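Local coordinates for protein phosphoserine aminotransferase SerC (Cytophaga hutchinsonii ATCC 33406, PDB 3FFR) that probably transfers an amino group from glutamate to 3-phosphohydroxypyruvate, giving phosphoserine for serine biosynthesis, using a lysine-bound pyridoxal phosphate cofactor, at residues A[132-138]-A[162-168]. Residues are numbered along the deposited sequence; the frame is centred on the assembly and turned at random.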
loop_
_atom_site.group_PDB
_atom_site.type_symbol
_atom_site.label_atom_id
_atom_site.label_comp_id
_atom_site.label_asym_id
_atom_site.label_seq_id
_atom_site.Cartn_x
_atom_site.Cartn_y
_atom_site.Cartn_z
ATOM N N GLU A 132 15.670 13.847 -19.363
ATOM C CA GLU A 132 15.961 12.406 -19.254
ATOM C C GLU A 132 14.731 11.558 -19.402
ATOM O O GLU A 132 14.804 10.386 -19.790
ATOM C CB GLU A 132 16.637 12.090 -17.913
ATOM C CG GLU A 132 17.938 12.806 -17.740
ATOM C CD GLU A 132 18.478 12.716 -16.315
ATOM O OE1 GLU A 132 18.535 11.577 -15.808
ATOM O OE2 GLU A 132 18.886 13.775 -15.751
ATOM N N ILE A 133 13.611 12.147 -19.001
ATOM C CA ILE A 133 12.311 11.469 -19.074
ATOM C C ILE A 133 11.265 12.467 -19.538
ATOM O O ILE A 133 11.439 13.684 -19.382
ATOM C CB ILE A 133 11.905 10.792 -17.739
ATOM C CG1 ILE A 133 11.421 11.826 -16.714
ATOM C CG2 ILE A 133 13.078 9.913 -17.154
ATOM C CD1 ILE A 133 10.726 11.191 -15.442
ATOM N N ILE A 134 10.227 11.919 -20.171
ATOM C CA ILE A 134 9.052 12.660 -20.646
ATOM C C ILE A 134 7.867 12.041 -19.908
ATOM O O ILE A 134 7.595 10.857 -20.036
ATOM C CB ILE A 134 8.850 12.535 -22.183
ATOM C CG1 ILE A 134 9.968 13.268 -22.931
ATOM C CG2 ILE A 134 7.483 13.081 -22.631
ATOM C CD1 ILE A 134 10.131 12.820 -24.385
ATOM N N CYS A 135 7.129 12.883 -19.212
ATOM C CA CYS A 135 5.959 12.451 -18.419
ATOM C C CYS A 135 4.680 13.014 -19.020
ATOM O O CYS A 135 4.437 14.222 -19.025
ATOM C CB CYS A 135 6.074 12.897 -16.975
ATOM S SG CYS A 135 7.504 12.211 -16.098
ATOM N N LEU A 136 3.884 12.077 -19.521
ATOM C CA LEU A 136 2.647 12.367 -20.196
ATOM C C LEU A 136 1.497 11.831 -19.387
ATOM O O LEU A 136 1.634 10.818 -18.720
ATOM C CB LEU A 136 2.643 11.685 -21.573
ATOM C CG LEU A 136 3.823 12.061 -22.488
ATOM C CD1 LEU A 136 3.784 11.268 -23.823
ATOM C CD2 LEU A 136 3.889 13.583 -22.705
ATOM N N THR A 137 0.369 12.514 -19.472
ATOM C CA THR A 137 -0.830 12.051 -18.754
ATOM C C THR A 137 -1.900 11.730 -19.770
ATOM O O THR A 137 -2.451 12.639 -20.428
ATOM C CB THR A 137 -1.278 13.089 -17.753
ATOM O OG1 THR A 137 -0.260 13.239 -16.740
ATOM C CG2 THR A 137 -2.594 12.691 -17.104
ATOM N N HIS A 138 -2.193 10.443 -19.922
ATOM C CA HIS A 138 -3.187 10.046 -20.939
ATOM C C HIS A 138 -4.563 10.592 -20.606
ATOM O O HIS A 138 -5.348 10.984 -21.486
ATOM C CB HIS A 138 -3.274 8.521 -21.140
ATOM C CG HIS A 138 -4.423 8.142 -21.998
ATOM N ND1 HIS A 138 -5.661 7.787 -21.471
ATOM C CD2 HIS A 138 -4.600 8.263 -23.332
ATOM C CE1 HIS A 138 -6.512 7.632 -22.465
ATOM N NE2 HIS A 138 -5.897 7.929 -23.605
ATOM N N ALA A 162 15.137 9.860 -24.346
ATOM C CA ALA A 162 14.300 10.036 -23.134
ATOM C C ALA A 162 13.469 8.781 -22.884
ATOM O O ALA A 162 13.111 8.041 -23.816
ATOM C CB ALA A 162 13.388 11.235 -23.263
ATOM N N LEU A 163 13.181 8.547 -21.604
ATOM C CA LEU A 163 12.240 7.508 -21.214
ATOM C C LEU A 163 10.878 8.163 -21.151
ATOM O O LEU A 163 10.698 9.188 -20.489
ATOM C CB LEU A 163 12.553 6.931 -19.839
ATOM C CG LEU A 163 13.924 6.258 -19.707
ATOM C CD1 LEU A 163 14.181 6.021 -18.188
ATOM C CD2 LEU A 163 14.016 4.962 -20.551
ATOM N N ILE A 164 9.921 7.578 -21.863
ATOM C CA ILE A 164 8.547 8.092 -21.899
ATOM C C ILE A 164 7.626 7.299 -20.980
ATOM O O ILE A 164 7.392 6.101 -21.170
ATOM C CB ILE A 164 7.971 8.149 -23.356
ATOM C CG1 ILE A 164 8.862 9.010 -24.247
ATOM C CG2 ILE A 164 6.537 8.719 -23.346
ATOM C CD1 ILE A 164 8.462 9.008 -25.739
ATOM N N PHE A 165 7.095 8.014 -19.992
ATOM C CA PHE A 165 6.152 7.476 -18.974
ATOM C C PHE A 165 4.775 8.054 -19.205
ATOM O O PHE A 165 4.614 9.266 -19.334
ATOM C CB PHE A 165 6.572 7.835 -17.540
ATOM C CG PHE A 165 7.874 7.270 -17.130
ATOM C CD1 PHE A 165 9.060 7.945 -17.414
ATOM C CD2 PHE A 165 7.936 6.041 -16.483
ATOM C CE1 PHE A 165 10.288 7.365 -17.056
ATOM C CE2 PHE A 165 9.134 5.470 -16.113
ATOM C CZ PHE A 165 10.329 6.132 -16.414
ATOM N N VAL A 166 3.783 7.172 -19.213
ATOM C CA VAL A 166 2.393 7.595 -19.368
ATOM C C VAL A 166 1.549 7.222 -18.140
ATOM O O VAL A 166 1.461 6.063 -17.734
ATOM C CB VAL A 166 1.754 6.990 -20.640
ATOM C CG1 VAL A 166 0.317 7.529 -20.819
ATOM C CG2 VAL A 166 2.593 7.281 -21.897
ATOM N N ASP A 167 0.961 8.250 -17.546
ATOM C CA ASP A 167 -0.039 8.105 -16.483
ATOM C C ASP A 167 -1.363 7.781 -17.168
ATOM O O ASP A 167 -1.896 8.589 -17.940
ATOM C CB ASP A 167 -0.062 9.390 -15.639
ATOM C CG ASP A 167 -1.100 9.384 -14.546
ATOM O OD1 ASP A 167 -2.145 8.721 -14.688
ATOM O OD2 ASP A 167 -0.841 10.111 -13.563
ATOM N N ALA A 168 -1.831 6.549 -16.977
ATOM C CA ALA A 168 -3.156 6.088 -17.521
ATOM C C ALA A 168 -4.030 5.553 -16.374
ATOM O O ALA A 168 -4.844 4.673 -16.524
ATOM C CB ALA A 168 -2.967 5.037 -18.633
HETATM O O HOH W 1 0.215 12.522 -14.141
#
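I133 meets L163 and F165 on one face of a parallel pair of neighbouring strands, 133-137 and 163-167, whose axes approach to 4.6 Å. Traced outward, its CB lies 3.4 Å from L163 O; CG2, anti to the carbonyl carbon, reaches F165 CE1 at 3.8 Å, near the ring plane and therefore at the edge, and also meets L163 CB. CG1 turns between backbone N and carbonyl carbon (chi1 76°), carrying CD1 to 4.1 Å from F165 CD1. With CG2 and CD1 gone, as in an alanine here, the F165 edge is likely to lose much of its packing on this strand, opening a gap toward I77 of helix 70-81. Six backbone hydrogen bonds fix the register; the straightest, L136 N to F165 O, has an N-H...O angle of 176°. On the other face I134 CD1 packs on A162 CB at 3.8 Å, and L136 CD1 on I164 CG2. At the C-terminal ends a water donates to both T137 OG1 and D167 OD2, each at 2.7 Å. D167 OD1 takes the V169 N-H, while OD2 also bonds W74 NE1 and N1 of the cofactor-modified lysine at position 191, the aspartate-pyridine pairing of fold-type I aminotransferases, consistent with a role in holding the cofactor ring.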